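Long-range contacts in magnetosome protein MamA (Magnetospirillum gryphiswaldense, PDB 3AS8), which belongs to the tetratricopeptide-repeat proteins, associates with magnetosomes, recognises itself to build larger complexes, and probably offers its helical scaffold as a surface for protein-protein interactions: residues Leu46-Ala51 against Thr62-Arg67; Leu94-Leu99 against Phe114-Ala119; Val108-Arg113 against Lys134-Leu139; Glu128-Phe133 against Ala151-Gln156; Lys145-Ile150 against Phe167-Glu172. One frame throughout, in Å; residues are numbered along the deposited sequence. Where two conformers were deposited one is given.

Interaction 1 (Leu46-Ala51 against Thr62-Arg67)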
# COMPACT_ATOMS: atom_id res chain seq x y z
N LEU A 46 1.90 10.52 -11.04
CA LEU A 46 1.83 9.20 -10.48
C LEU A 46 3.11 8.40 -10.71
O LEU A 46 3.65 7.80 -9.76
CB LEU A 46 0.70 8.46 -11.08
CG LEU A 46 0.69 6.94 -10.84
CD1 LEU A 46 0.60 6.60 -9.28
CD2 LEU A 46 -0.43 6.25 -11.56
N HIS A 47 3.59 8.37 -11.95
CA HIS A 47 4.79 7.63 -12.25
C HIS A 47 6.08 8.25 -11.67
O HIS A 47 6.95 7.53 -11.17
CB HIS A 47 4.79 7.30 -13.74
CG HIS A 47 3.77 6.26 -14.07
ND1 HIS A 47 2.50 6.55 -14.53
CD2 HIS A 47 3.79 4.92 -13.86
CE1 HIS A 47 1.81 5.42 -14.67
NE2 HIS A 47 2.58 4.42 -14.28
N LEU A 48 6.17 9.58 -11.65
CA LEU A 48 7.32 10.21 -11.04
C LEU A 48 7.30 10.09 -9.52
O LEU A 48 8.34 10.02 -8.87
CB LEU A 48 7.42 11.68 -11.46
CG LEU A 48 8.53 12.57 -10.88
CD1 LEU A 48 10.02 12.04 -11.16
CD2 LEU A 48 8.30 13.96 -11.57
N GLY A 49 6.11 10.19 -8.95
CA GLY A 49 5.88 9.91 -7.51
C GLY A 49 6.40 8.52 -7.16
O GLY A 49 7.19 8.41 -6.26
N ILE A 50 5.95 7.51 -7.87
CA ILE A 50 6.41 6.10 -7.71
C ILE A 50 7.93 6.03 -7.80
O ILE A 50 8.60 5.53 -6.92
CB ILE A 50 5.73 5.17 -8.73
CG1 ILE A 50 4.26 4.90 -8.38
CG2 ILE A 50 6.41 3.72 -8.91
CD1 ILE A 50 3.57 3.93 -9.45
N ALA A 51 8.46 6.63 -8.85
CA ALA A 51 9.92 6.67 -9.09
C ALA A 51 10.71 7.37 -8.01
O ALA A 51 11.79 6.89 -7.63
CB ALA A 51 10.22 7.29 -10.49
N THR A 62 5.75 11.29 -2.16
CA THR A 62 4.45 11.31 -1.55
C THR A 62 3.77 12.64 -1.81
O THR A 62 2.58 12.65 -2.01
CB THR A 62 4.48 10.97 -0.04
OG1 THR A 62 5.37 11.89 0.59
CG2 THR A 62 5.02 9.52 0.12
N GLU A 63 4.52 13.75 -1.79
CA GLU A 63 3.90 15.04 -2.13
C GLU A 63 3.31 15.05 -3.56
O GLU A 63 2.22 15.61 -3.77
CB GLU A 63 4.94 16.18 -1.90
CG GLU A 63 4.73 17.51 -2.66
CD GLU A 63 5.39 17.49 -4.07
OE1 GLU A 63 6.58 17.01 -4.26
OE2 GLU A 63 4.65 17.92 -4.98
N LEU A 64 4.01 14.44 -4.56
CA LEU A 64 3.45 14.35 -5.93
C LEU A 64 2.19 13.47 -5.97
O LEU A 64 1.24 13.73 -6.72
CB LEU A 64 4.46 13.78 -6.97
CG LEU A 64 5.28 14.74 -7.79
CD1 LEU A 64 5.94 15.71 -6.84
CD2 LEU A 64 6.32 14.00 -8.70
N LEU A 65 2.16 12.45 -5.12
CA LEU A 65 1.05 11.54 -5.10
C LEU A 65 -0.12 12.23 -4.44
O LEU A 65 -1.23 12.06 -4.87
CB LEU A 65 1.40 10.22 -4.39
CG LEU A 65 2.35 9.27 -5.14
CD1 LEU A 65 2.83 8.15 -4.22
CD2 LEU A 65 1.73 8.70 -6.48
N GLU A 66 0.15 13.06 -3.44
CA GLU A 66 -0.89 13.83 -2.77
C GLU A 66 -1.53 14.86 -3.74
O GLU A 66 -2.74 15.05 -3.74
CB GLU A 66 -0.29 14.56 -1.55
CG GLU A 66 0.09 13.67 -0.34
CD GLU A 66 0.96 14.34 0.79
OE1 GLU A 66 1.19 13.66 1.87
OE2 GLU A 66 1.47 15.51 0.64
N ARG A 67 -0.68 15.59 -4.48
CA ARG A 67 -1.14 16.50 -5.52
C ARG A 67 -2.01 15.69 -6.57
O ARG A 67 -3.03 16.16 -7.04
CB ARG A 67 0.09 17.21 -6.14
CG ARG A 67 -0.15 18.61 -6.60
CD ARG A 67 1.13 19.34 -7.00
NE ARG A 67 2.13 19.20 -5.95
CZ ARG A 67 2.29 20.06 -4.95
NH1 ARG A 67 1.51 21.15 -4.85
NH2 ARG A 67 3.21 19.81 -4.03
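Leu64 and Leu65 of helix 58-71 pack against Leu46, Leu48 and Gly49 of helix 42-54 in an antiparallel helix pair of the tetratricopeptide-repeat fold. The short segments run at 156° to each other, their axes approaching to 8.0 Å. Glycine makes this closeness possible: Gly49 CA lies 5.3 Å from Leu64 CA, and a beta carbon on Gly49 would run into Leu65 CG. Apolar contacts do the rest. Leu65 CD2 meets Leu46 CD1 at 3.7 Å, the two side chains slanting past each other. Leu46 starts out pointing away from helix 58-71, and the turn of its CG to the side opposite its own backbone N (chi1 166°) helps carry CD1 back to this meeting. The same leucines reach helix 76-88, Leu46 resting on Lys77 and Leu65 on Val81, which ties the pair to the following helix. The polar interaction lies apart, along helix 58-71, where NE and NH2 of Arg67 both grip OE2 of Glu63 side-on, in or near the guanidinium plane. The apolar packing is tightest at Leu64 CD2, one methyl pressed against Leu48 at 3.4 Å from its CG and 3.5 Å from its CD2.

Interaction 2 (Leu94-Leu99 against Phe114-Ala119). With SO4 (sulfate ion), chain C.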
# COMPACT_ATOMS: atom_id res chain seq x y z
N LEU A 94 -3.52 8.98 7.63
CA LEU A 94 -3.76 9.34 6.23
C LEU A 94 -4.03 8.08 5.36
O LEU A 94 -4.68 8.16 4.29
CB LEU A 94 -2.55 10.13 5.68
CG LEU A 94 -2.29 11.45 6.42
CD1 LEU A 94 -1.18 12.26 5.72
CD2 LEU A 94 -3.63 12.26 6.53
N ALA A 95 -3.46 6.99 5.79
CA ALA A 95 -3.52 5.73 5.06
C ALA A 95 -4.95 5.19 5.06
O ALA A 95 -5.43 4.75 4.06
CB ALA A 95 -2.51 4.73 5.67
N VAL A 96 -5.69 5.35 6.18
CA VAL A 96 -6.95 4.64 6.35
C VAL A 96 -8.00 4.93 5.28
O VAL A 96 -8.50 3.99 4.63
CB VAL A 96 -7.48 4.85 7.83
CG1 VAL A 96 -8.93 4.63 7.91
CG2 VAL A 96 -6.65 3.93 8.74
N PRO A 97 -8.34 6.23 5.06
CA PRO A 97 -9.35 6.51 4.04
C PRO A 97 -8.99 6.03 2.63
O PRO A 97 -9.88 5.60 1.90
CB PRO A 97 -9.49 8.06 4.05
CG PRO A 97 -8.73 8.53 5.25
CD PRO A 97 -7.87 7.43 5.78
N LEU A 98 -7.72 6.08 2.27
CA LEU A 98 -7.30 5.65 0.95
C LEU A 98 -7.46 4.13 0.82
O LEU A 98 -8.00 3.63 -0.17
CB LEU A 98 -5.82 6.08 0.69
CG LEU A 98 -5.54 7.62 0.60
CD1 LEU A 98 -4.02 7.95 0.70
CD2 LEU A 98 -6.13 8.24 -0.64
N LEU A 99 -6.96 3.40 1.82
CA LEU A 99 -7.08 1.94 1.81
C LEU A 99 -8.54 1.44 1.92
O LEU A 99 -8.84 0.43 1.31
CB LEU A 99 -6.18 1.28 2.87
CG LEU A 99 -4.70 1.58 2.76
CD1 LEU A 99 -3.92 0.97 3.97
CD2 LEU A 99 -4.05 1.16 1.43
N PHE A 114 -4.88 -6.17 4.40
CA PHE A 114 -3.93 -6.43 5.50
C PHE A 114 -3.31 -5.16 6.09
O PHE A 114 -3.43 -4.96 7.26
CB PHE A 114 -2.87 -7.38 5.08
CG PHE A 114 -1.91 -7.71 6.19
CD1 PHE A 114 -2.30 -8.50 7.27
CD2 PHE A 114 -0.64 -7.16 6.21
CE1 PHE A 114 -1.45 -8.75 8.28
CE2 PHE A 114 0.21 -7.43 7.16
CZ PHE A 114 -0.16 -8.20 8.23
N ARG A 115 -2.81 -4.26 5.24
CA ARG A 115 -2.21 -3.02 5.69
C ARG A 115 -3.22 -2.07 6.29
O ARG A 115 -2.90 -1.34 7.22
CB ARG A 115 -1.39 -2.35 4.54
CG ARG A 115 -0.29 -3.30 3.94
CD ARG A 115 0.76 -3.63 4.90
NE ARG A 115 1.60 -4.65 4.31
CZ ARG A 115 2.58 -5.30 4.93
NH1 ARG A 115 3.23 -6.26 4.27
NH2 ARG A 115 2.91 -5.00 6.19
N LEU A 116 -4.45 -2.11 5.80
CA LEU A 116 -5.52 -1.38 6.42
C LEU A 116 -5.75 -1.85 7.86
O LEU A 116 -5.90 -1.06 8.80
CB LEU A 116 -6.80 -1.56 5.63
CG LEU A 116 -8.08 -0.97 6.26
CD1 LEU A 116 -7.90 0.51 6.57
CD2 LEU A 116 -9.34 -1.23 5.34
N GLY A 117 -5.82 -3.17 8.06
CA GLY A 117 -5.82 -3.65 9.43
C GLY A 117 -4.67 -3.18 10.31
O GLY A 117 -4.86 -2.84 11.48
N VAL A 118 -3.44 -3.21 9.78
CA VAL A 118 -2.29 -2.78 10.51
C VAL A 118 -2.44 -1.34 10.90
O VAL A 118 -2.05 -0.98 12.00
CB VAL A 118 -0.94 -2.95 9.73
CG1 VAL A 118 0.24 -2.41 10.53
CG2 VAL A 118 -0.65 -4.47 9.49
N ALA A 119 -2.99 -0.52 10.01
CA ALA A 119 -3.10 0.91 10.28
C ALA A 119 -4.08 1.16 11.40
O ALA A 119 -3.78 1.96 12.32
CB ALA A 119 -3.53 1.72 8.99
S SO4 C . 6.28 -6.77 6.26
O1 SO4 C . 6.41 -5.49 5.56
O2 SO4 C . 6.11 -7.86 5.30
O3 SO4 C . 7.50 -7.01 7.04
O4 SO4 C . 5.17 -6.74 7.21
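Arg115, whose CB lies 4.2 Å from Leu99 CD1, sends its guanidinium away from that leucine, with Phe114 CE2 over one face, toward the rim, and a sulfate ion at the edge. NH2 donates to sulfate O4 at 3.0 Å in a nearly straight bond (168°), while the bond from NH1 to O2 is weak. NE, bonded to Asn111, sits at the edge of the Phe114 ring; Val118 CG2 covers part of one face of that ring, and Lys145 makes a cation-pi contact with it. The side chains that meet across the helices are aliphatic. Leu99 CD1 rides over the backbone at Leu116 N (3.6 Å). Leu99 CB meets Leu116 CB at 4.0 Å. With CG1 anti to the backbone N (chi1 157°), Val96 has CG2 on the side opposite its carbonyl carbon, where it touches Ala119 CB at 3.8 Å and comes near Leu116 CD1. Side-by-side packing of consecutive antiparallel helices, the short segments here at 146°, is characteristic of the tetratricopeptide-repeat solenoid.

Interaction 3 (Val108-Arg113 against Lys134-Leu139); sequences VNFNVR and KIALGL
Three side chains of residues 108-113 meet helix 126-139 in different postures. Phe110 comes edge-on: its CD1 and CE1 point at Ala136 O, which lies near the ring plane 3.4 Å from CD1, and CE1 also touches Ala136 CB at 3.8 Å. Arg113 instead slants across Ile135. Bends at chi2 (56°) and chi3 (74°) fold the chain so that CG packs 3.8 Å from Ala136 CB and Ile135 CD1 sits over the centre of one guanidinium face, 3.8 Å from Arg113 CZ. Val108 and Leu139 cross at about a right angle, Leu139 CD2 touching Val108 CA, while Leu139 CD1 reaches Phe110 CA at 3.8 Å. Between these residues Asn109 N-caps helix 110-122, its OD1 accepting from Val112 N in a bond of 3.0 Å, the donor above the carbonyl plane. Thus the arginine contributes its flat face and methylenes to apolar packing, while NH2 bonds to Ser132 OG of the same neighbouring helix, which probably fixes the rotation of the guanidinium.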
# COMPACT_ATOMS: atom_id res chain seq x y z
N VAL A 108 -10.37 -8.13 -3.91
CA VAL A 108 -9.50 -9.29 -3.85
C VAL A 108 -8.04 -8.96 -3.59
O VAL A 108 -7.19 -9.85 -3.62
CB VAL A 108 -9.75 -10.28 -5.02
CG1 VAL A 108 -11.18 -10.90 -4.83
CG2 VAL A 108 -9.56 -9.65 -6.47
N ASN A 109 -7.76 -7.70 -3.26
CA ASN A 109 -6.40 -7.25 -2.98
C ASN A 109 -6.09 -7.50 -1.50
O ASN A 109 -6.58 -6.79 -0.60
CB ASN A 109 -6.22 -5.78 -3.36
CG ASN A 109 -4.83 -5.33 -3.24
OD1 ASN A 109 -4.12 -5.74 -2.34
ND2 ASN A 109 -4.38 -4.46 -4.20
N PHE A 110 -5.33 -8.55 -1.25
CA PHE A 110 -5.02 -8.99 0.11
C PHE A 110 -4.14 -7.97 0.85
O PHE A 110 -4.47 -7.60 1.95
CB PHE A 110 -4.31 -10.34 0.09
CG PHE A 110 -3.77 -10.76 1.45
CD1 PHE A 110 -4.55 -11.48 2.34
CD2 PHE A 110 -2.47 -10.43 1.82
CE1 PHE A 110 -4.02 -11.86 3.56
CE2 PHE A 110 -1.95 -10.80 3.06
CZ PHE A 110 -2.71 -11.49 3.91
N ASN A 111 -3.03 -7.55 0.26
CA ASN A 111 -2.12 -6.62 0.87
C ASN A 111 -2.83 -5.36 1.32
O ASN A 111 -2.58 -4.89 2.40
CB ASN A 111 -0.90 -6.26 -0.00
CG ASN A 111 0.20 -5.60 0.79
OD1 ASN A 111 0.54 -6.06 1.88
ND2 ASN A 111 0.71 -4.47 0.30
N VAL A 112 -3.63 -4.77 0.47
CA VAL A 112 -4.36 -3.55 0.84
C VAL A 112 -5.21 -3.77 2.10
O VAL A 112 -5.14 -3.00 3.08
CB VAL A 112 -5.21 -3.00 -0.33
CG1 VAL A 112 -6.31 -1.97 0.19
CG2 VAL A 112 -4.34 -2.28 -1.39
N ARG A 113 -5.93 -4.90 2.19
CA ARG A 113 -6.81 -5.12 3.33
C ARG A 113 -5.96 -5.40 4.56
O ARG A 113 -6.29 -4.96 5.64
CB ARG A 113 -7.71 -6.36 3.06
CG ARG A 113 -8.62 -6.76 4.18
CD ARG A 113 -9.52 -5.67 4.64
NE ARG A 113 -10.61 -5.41 3.72
CZ ARG A 113 -11.62 -4.56 3.94
NH1 ARG A 113 -12.58 -4.45 3.06
NH2 ARG A 113 -11.74 -3.88 5.06
N LYS A 134 -9.97 -10.24 9.50
CA LYS A 134 -10.83 -11.32 9.11
C LYS A 134 -11.26 -11.39 7.63
O LYS A 134 -11.38 -12.48 7.09
CB LYS A 134 -12.00 -11.37 10.03
CG LYS A 134 -11.53 -11.85 11.42
CD LYS A 134 -12.72 -12.11 12.37
CE LYS A 134 -12.19 -12.56 13.76
NZ LYS A 134 -13.33 -12.74 14.65
N ILE A 135 -11.40 -10.25 7.00
CA ILE A 135 -11.63 -10.17 5.58
C ILE A 135 -10.40 -10.60 4.81
O ILE A 135 -10.49 -11.33 3.84
CB ILE A 135 -12.10 -8.76 5.19
CG1 ILE A 135 -13.44 -8.45 5.88
CG2 ILE A 135 -12.28 -8.64 3.67
CD1 ILE A 135 -13.88 -6.96 5.82
N ALA A 136 -9.22 -10.13 5.21
CA ALA A 136 -7.99 -10.64 4.64
C ALA A 136 -7.80 -12.16 4.75
O ALA A 136 -7.30 -12.83 3.82
CB ALA A 136 -6.79 -9.90 5.28
N LEU A 137 -8.18 -12.69 5.88
CA LEU A 137 -8.08 -14.12 6.10
C LEU A 137 -9.01 -14.86 5.15
O LEU A 137 -8.70 -15.94 4.66
CB LEU A 137 -8.45 -14.44 7.54
CG LEU A 137 -7.57 -15.20 8.48
CD1 LEU A 137 -8.57 -15.97 9.37
CD2 LEU A 137 -6.47 -16.10 7.93
N GLY A 138 -10.18 -14.27 4.85
CA GLY A 138 -11.04 -14.91 3.83
C GLY A 138 -10.33 -15.06 2.50
O GLY A 138 -10.56 -16.02 1.77
N LEU A 139 -9.52 -14.05 2.16
CA LEU A 139 -8.75 -14.04 0.91
C LEU A 139 -7.60 -15.08 0.91
O LEU A 139 -7.31 -15.69 -0.16
CB LEU A 139 -8.25 -12.60 0.64
CG LEU A 139 -9.31 -11.55 0.30
CD1 LEU A 139 -8.64 -10.13 0.16
CD2 LEU A 139 -9.95 -11.95 -1.05

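Interaction 4 (Glu128-Phe133 against Ala151-Gln156)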
# COMPACT_ATOMS: atom_id res chain seq x y z
N GLU A 128 -12.09 -2.72 14.78
CA GLU A 128 -12.07 -2.45 13.34
C GLU A 128 -10.90 -3.13 12.63
O GLU A 128 -11.06 -3.62 11.46
CB GLU A 128 -12.09 -0.97 13.05
CG GLU A 128 -13.48 -0.35 13.18
CD GLU A 128 -13.90 -0.10 14.63
OE1 GLU A 128 -13.01 -0.09 15.51
OE2 GLU A 128 -15.12 0.12 14.91
N ALA A 129 -9.73 -3.21 13.31
CA ALA A 129 -8.57 -3.86 12.70
C ALA A 129 -8.92 -5.34 12.50
O ALA A 129 -8.66 -5.92 11.47
CB ALA A 129 -7.33 -3.72 13.61
N ILE A 130 -9.55 -5.92 13.51
CA ILE A 130 -9.88 -7.33 13.50
C ILE A 130 -10.87 -7.64 12.39
O ILE A 130 -10.73 -8.66 11.74
CB ILE A 130 -10.38 -7.76 14.84
CG1 ILE A 130 -9.22 -7.88 15.78
CG2 ILE A 130 -11.12 -9.20 14.80
CD1 ILE A 130 -9.60 -8.07 17.17
N ASP A 131 -11.86 -6.81 12.21
CA ASP A 131 -12.78 -6.87 11.08
C ASP A 131 -12.00 -6.97 9.76
O ASP A 131 -12.23 -7.85 8.93
CB ASP A 131 -13.69 -5.62 11.06
CG ASP A 131 -14.80 -5.62 12.16
OD1 ASP A 131 -15.47 -4.59 12.24
OD2 ASP A 131 -15.00 -6.61 12.91
N SER A 132 -11.03 -6.08 9.57
CA SER A 132 -10.24 -6.07 8.34
C SER A 132 -9.34 -7.31 8.21
O SER A 132 -9.31 -7.96 7.15
CB SER A 132 -9.42 -4.74 8.24
OG SER A 132 -10.24 -3.76 7.62
N PHE A 133 -8.66 -7.69 9.29
CA PHE A 133 -7.90 -8.93 9.34
C PHE A 133 -8.73 -10.18 9.02
O PHE A 133 -8.31 -11.04 8.27
CB PHE A 133 -7.15 -9.15 10.67
CG PHE A 133 -6.07 -8.14 10.98
CD1 PHE A 133 -5.14 -7.76 10.02
CD2 PHE A 133 -5.97 -7.58 12.27
CE1 PHE A 133 -4.12 -6.85 10.34
CE2 PHE A 133 -4.96 -6.66 12.56
CZ PHE A 133 -4.03 -6.29 11.59
N ALA A 151 -4.65 -12.03 16.83
CA ALA A 151 -4.30 -12.38 18.25
C ALA A 151 -3.81 -11.18 19.01
O ALA A 151 -4.24 -10.89 20.13
CB ALA A 151 -3.21 -13.46 18.27
N TYR A 152 -2.88 -10.45 18.42
CA TYR A 152 -2.32 -9.26 19.07
C TYR A 152 -3.37 -8.16 19.29
O TYR A 152 -3.36 -7.51 20.29
CB TYR A 152 -1.07 -8.74 18.29
CG TYR A 152 -0.27 -7.69 19.07
CD1 TYR A 152 -0.05 -7.84 20.45
CD2 TYR A 152 0.29 -6.54 18.43
CE1 TYR A 152 0.65 -6.91 21.18
CE2 TYR A 152 1.03 -5.59 19.17
CZ TYR A 152 1.19 -5.80 20.54
OH TYR A 152 1.86 -4.92 21.34
N SER A 153 -4.30 -7.97 18.36
CA SER A 153 -5.29 -6.92 18.52
C SER A 153 -6.20 -7.32 19.72
O SER A 153 -6.54 -6.51 20.56
CB SER A 153 -6.08 -6.77 17.25
OG SER A 153 -5.37 -6.25 16.11
N TYR A 154 -6.59 -8.59 19.79
CA TYR A 154 -7.38 -9.05 20.89
C TYR A 154 -6.62 -8.83 22.21
O TYR A 154 -7.19 -8.33 23.18
CB TYR A 154 -7.80 -10.48 20.71
CG TYR A 154 -9.07 -10.76 19.90
CD1 TYR A 154 -10.33 -10.24 20.27
CD2 TYR A 154 -9.04 -11.65 18.86
CE1 TYR A 154 -11.49 -10.55 19.53
CE2 TYR A 154 -10.15 -11.97 18.14
CZ TYR A 154 -11.39 -11.41 18.46
OH TYR A 154 -12.42 -11.79 17.68
N GLU A 155 -5.34 -9.21 22.26
CA GLU A 155 -4.59 -9.12 23.49
C GLU A 155 -4.53 -7.70 24.00
O GLU A 155 -4.61 -7.49 25.18
CB GLU A 155 -3.21 -9.73 23.30
CG GLU A 155 -2.22 -9.66 24.44
CD GLU A 155 -0.94 -10.47 24.06
OE1 GLU A 155 0.11 -9.82 23.74
OE2 GLU A 155 -0.99 -11.73 24.02
N GLN A 156 -4.42 -6.73 23.09
CA GLN A 156 -4.36 -5.34 23.40
C GLN A 156 -5.67 -4.82 23.98
O GLN A 156 -5.65 -3.81 24.69
CB GLN A 156 -3.98 -4.49 22.17
CG GLN A 156 -2.48 -4.62 21.78
CD GLN A 156 -2.17 -3.97 20.46
OE1 GLN A 156 -1.71 -2.82 20.44
NE2 GLN A 156 -2.39 -4.69 19.35
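In the tetratricopeptide-repeat solenoid, helix 126-139 and helix 144-156 pack as antiparallel neighbours, and here Ile130 and Phe133 meet Ser153 and Tyr154. The segments run at 163° with axes 9.6 Å apart, a wider spacing filled by side chains. Ile130 CD1 stands over the centre of the Tyr154 ring, 3.7 Å from the centroid and only 5° off the ring normal, a CH-pi contact in which the two side chains cross at about a right angle. With CG1 turned to the far side from its carbonyl carbon (chi1 -75°), Ile130 also sets CG1 3.6 Å from Ser153 CB. Ser153 OG lies near the plane of the Phe133 ring at its edge, 3.6 Å from CE2, with Ala129 CB a little farther off. With an alanine in place of Tyr154, the Ile130 methyl would probably face a gap where the ring had been, and Lys134 NZ would lose its weak bond to the hydroxyl. The buried hydroxyl of Ser153 pairs with Asp121 OD2 of helix 110-122 and with Ala149 O of its own helix, so the oxygen can lie against the Phe133 edge and Ala129 CB without needing a polar partner from helix 126-139.

Interaction 5 (Lys145-Ile150 against Phe167-Glu172); sequences KVHRAI and FKKANE
His147 and Arg148 of helix 144-156 meet Phe167, Lys169, Ala170 and Asn171 of helix 160-183, an antiparallel pair in the last part of the tetratricopeptide-repeat array. The short segments run at 161° and their axes approach to 7.7 Å; the CA atoms of His147 and Ala170 lie 5.2 Å apart, an approach the small alanine probably allows. The first kind of contact is CH-pi: Lys169 CG sits over the centre of the His147 imidazole, 3.5 Å from the centroid and 11° off the normal, while a bend at chi2 leads NZ off to Glu172 OE1 in a salt bridge. Apolar packing follows, His147 CB lying 3.9 Å from Ala170 CB. A glycine at His147 would probably leave the Lys169 methylene without its ring and His166 ND1 without the hydrogen bond it shares with His147 ND1. The polar contact belongs to Arg148, which was modelled in two conformers; in the one described here NH2 donates to Asn171 OD1 at 2.7 Å, a straight bond in the guanidinium plane but tilted from the plane of the amide. Ala170 CB covers one guanidinium face, and NH1 lies at the edge of the Phe167 ring, 4.0 Å from CD1. The amide thus takes up one N-H of a cation whose link to Asp174 is long and weak, so the arginine is likely to be only loosely fixed, as its second conformer suggests.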
# COMPACT_ATOMS: atom_id res chain seq x y z
N LYS A 145 0.47 -14.88 9.45
CA LYS A 145 0.68 -13.53 9.96
C LYS A 145 -0.67 -12.88 10.23
O LYS A 145 -0.74 -11.89 10.99
CB LYS A 145 1.56 -12.67 9.01
CG LYS A 145 0.86 -12.19 7.70
CD LYS A 145 1.83 -11.34 6.81
CE LYS A 145 1.16 -10.88 5.57
NZ LYS A 145 2.00 -9.89 4.80
N VAL A 146 -1.74 -13.30 9.53
CA VAL A 146 -3.02 -12.63 9.72
C VAL A 146 -3.62 -13.09 11.08
O VAL A 146 -4.13 -12.29 11.88
CB VAL A 146 -4.02 -12.85 8.57
CG1 VAL A 146 -5.37 -12.03 8.90
CG2 VAL A 146 -3.39 -12.40 7.31
N HIS A 147 -3.57 -14.39 11.36
CA HIS A 147 -4.04 -14.82 12.70
C HIS A 147 -3.24 -14.18 13.82
O HIS A 147 -3.78 -13.88 14.88
CB HIS A 147 -3.94 -16.32 12.83
CG HIS A 147 -5.08 -17.05 12.18
ND1 HIS A 147 -6.31 -17.18 12.79
CD2 HIS A 147 -5.18 -17.70 10.99
CE1 HIS A 147 -7.12 -17.88 12.01
NE2 HIS A 147 -6.45 -18.20 10.90
N ARG A 148 -1.93 -14.04 13.61
CA ARG A 148 -1.05 -13.42 14.60
C ARG A 148 -1.47 -11.96 14.84
O ARG A 148 -1.58 -11.51 15.96
CB ARG A 148 0.40 -13.56 14.16
CG ARG A 148 1.44 -12.99 15.10
CD ARG A 148 2.80 -13.76 15.01
NE ARG A 148 2.78 -15.20 14.65
CZ ARG A 148 2.85 -16.24 15.49
NH1 ARG A 148 2.84 -16.08 16.80
NH2 ARG A 148 2.86 -17.48 15.00
N ALA A 149 -1.73 -11.24 13.76
CA ALA A 149 -2.15 -9.85 13.86
C ALA A 149 -3.50 -9.80 14.63
O ALA A 149 -3.71 -8.94 15.48
CB ALA A 149 -2.28 -9.18 12.43
N ILE A 150 -4.38 -10.74 14.37
CA ILE A 150 -5.69 -10.73 15.03
C ILE A 150 -5.51 -11.05 16.53
O ILE A 150 -6.13 -10.41 17.39
CB ILE A 150 -6.66 -11.80 14.45
CG1 ILE A 150 -7.24 -11.39 13.12
CG2 ILE A 150 -7.90 -12.03 15.41
CD1 ILE A 150 -7.77 -12.72 12.34
N PHE A 167 -3.26 -17.30 18.18
CA PHE A 167 -1.84 -17.60 18.28
C PHE A 167 -1.54 -19.04 17.89
O PHE A 167 -0.53 -19.29 17.26
CB PHE A 167 -1.32 -17.33 19.72
CG PHE A 167 -1.07 -15.85 20.02
CD1 PHE A 167 -0.05 -15.16 19.38
CD2 PHE A 167 -1.75 -15.21 21.06
CE1 PHE A 167 0.18 -13.81 19.65
CE2 PHE A 167 -1.47 -13.89 21.39
CZ PHE A 167 -0.54 -13.15 20.66
N LYS A 168 -2.38 -19.97 18.33
CA LYS A 168 -2.10 -21.37 18.06
C LYS A 168 -2.24 -21.63 16.55
O LYS A 168 -1.45 -22.34 15.92
CB LYS A 168 -3.09 -22.23 18.84
CG LYS A 168 -2.77 -22.32 20.38
CD LYS A 168 -3.74 -23.32 21.03
CE LYS A 168 -3.33 -23.70 22.45
NZ LYS A 168 -4.43 -24.36 23.17
N LYS A 169 -3.28 -21.05 15.94
CA LYS A 169 -3.47 -21.24 14.53
C LYS A 169 -2.34 -20.66 13.68
O LYS A 169 -1.90 -21.28 12.67
CB LYS A 169 -4.82 -20.61 14.11
CG LYS A 169 -5.19 -20.90 12.72
CD LYS A 169 -5.41 -22.38 12.50
CE LYS A 169 -6.14 -22.59 11.25
NZ LYS A 169 -6.01 -24.00 10.82
N ALA A 170 -1.92 -19.44 14.02
CA ALA A 170 -0.75 -18.82 13.39
C ALA A 170 0.48 -19.73 13.46
O ALA A 170 1.19 -19.88 12.45
CB ALA A 170 -0.43 -17.48 14.03
N ASN A 171 0.71 -20.37 14.61
CA ASN A 171 1.87 -21.25 14.72
C ASN A 171 1.69 -22.46 13.80
O ASN A 171 2.65 -22.90 13.20
CB ASN A 171 2.13 -21.74 16.19
CG ASN A 171 2.49 -20.62 17.14
OD1 ASN A 171 3.02 -19.60 16.72
ND2 ASN A 171 2.22 -20.81 18.40
N GLU A 172 0.50 -23.06 13.79
CA GLU A 172 0.21 -24.20 12.90
C GLU A 172 0.44 -23.81 11.42
O GLU A 172 1.13 -24.52 10.69
CB GLU A 172 -1.19 -24.72 13.18
CG GLU A 172 -1.77 -25.78 12.28
CD GLU A 172 -3.16 -26.27 12.79
OE1 GLU A 172 -4.09 -25.44 12.91
OE2 GLU A 172 -3.31 -27.49 13.11

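Overall arrangement
Interactions 1, 2 and 4 are buried, interaction 3 is partly so, and interaction 5 lies at the surface. Along the superhelix they form a relay: interactions 2 and 3 share helix 110-122, interactions 3 and 4 share helix 126-139, and interactions 4 and 5 share helix 144-156, whereas interaction 1 stands apart, its nearest atoms about 5 Å from those of interaction 2. Phe133 of interaction 4 packs on Val146 and Ile150 of interaction 5, and its ring also meets Gly117 of interaction 2. The chemistry shifts with place: 1 and 2 join helices through aliphatic carbons, 3 and 4 add aromatic rings, and only interaction 5 places a hydrogen bond between its two segments.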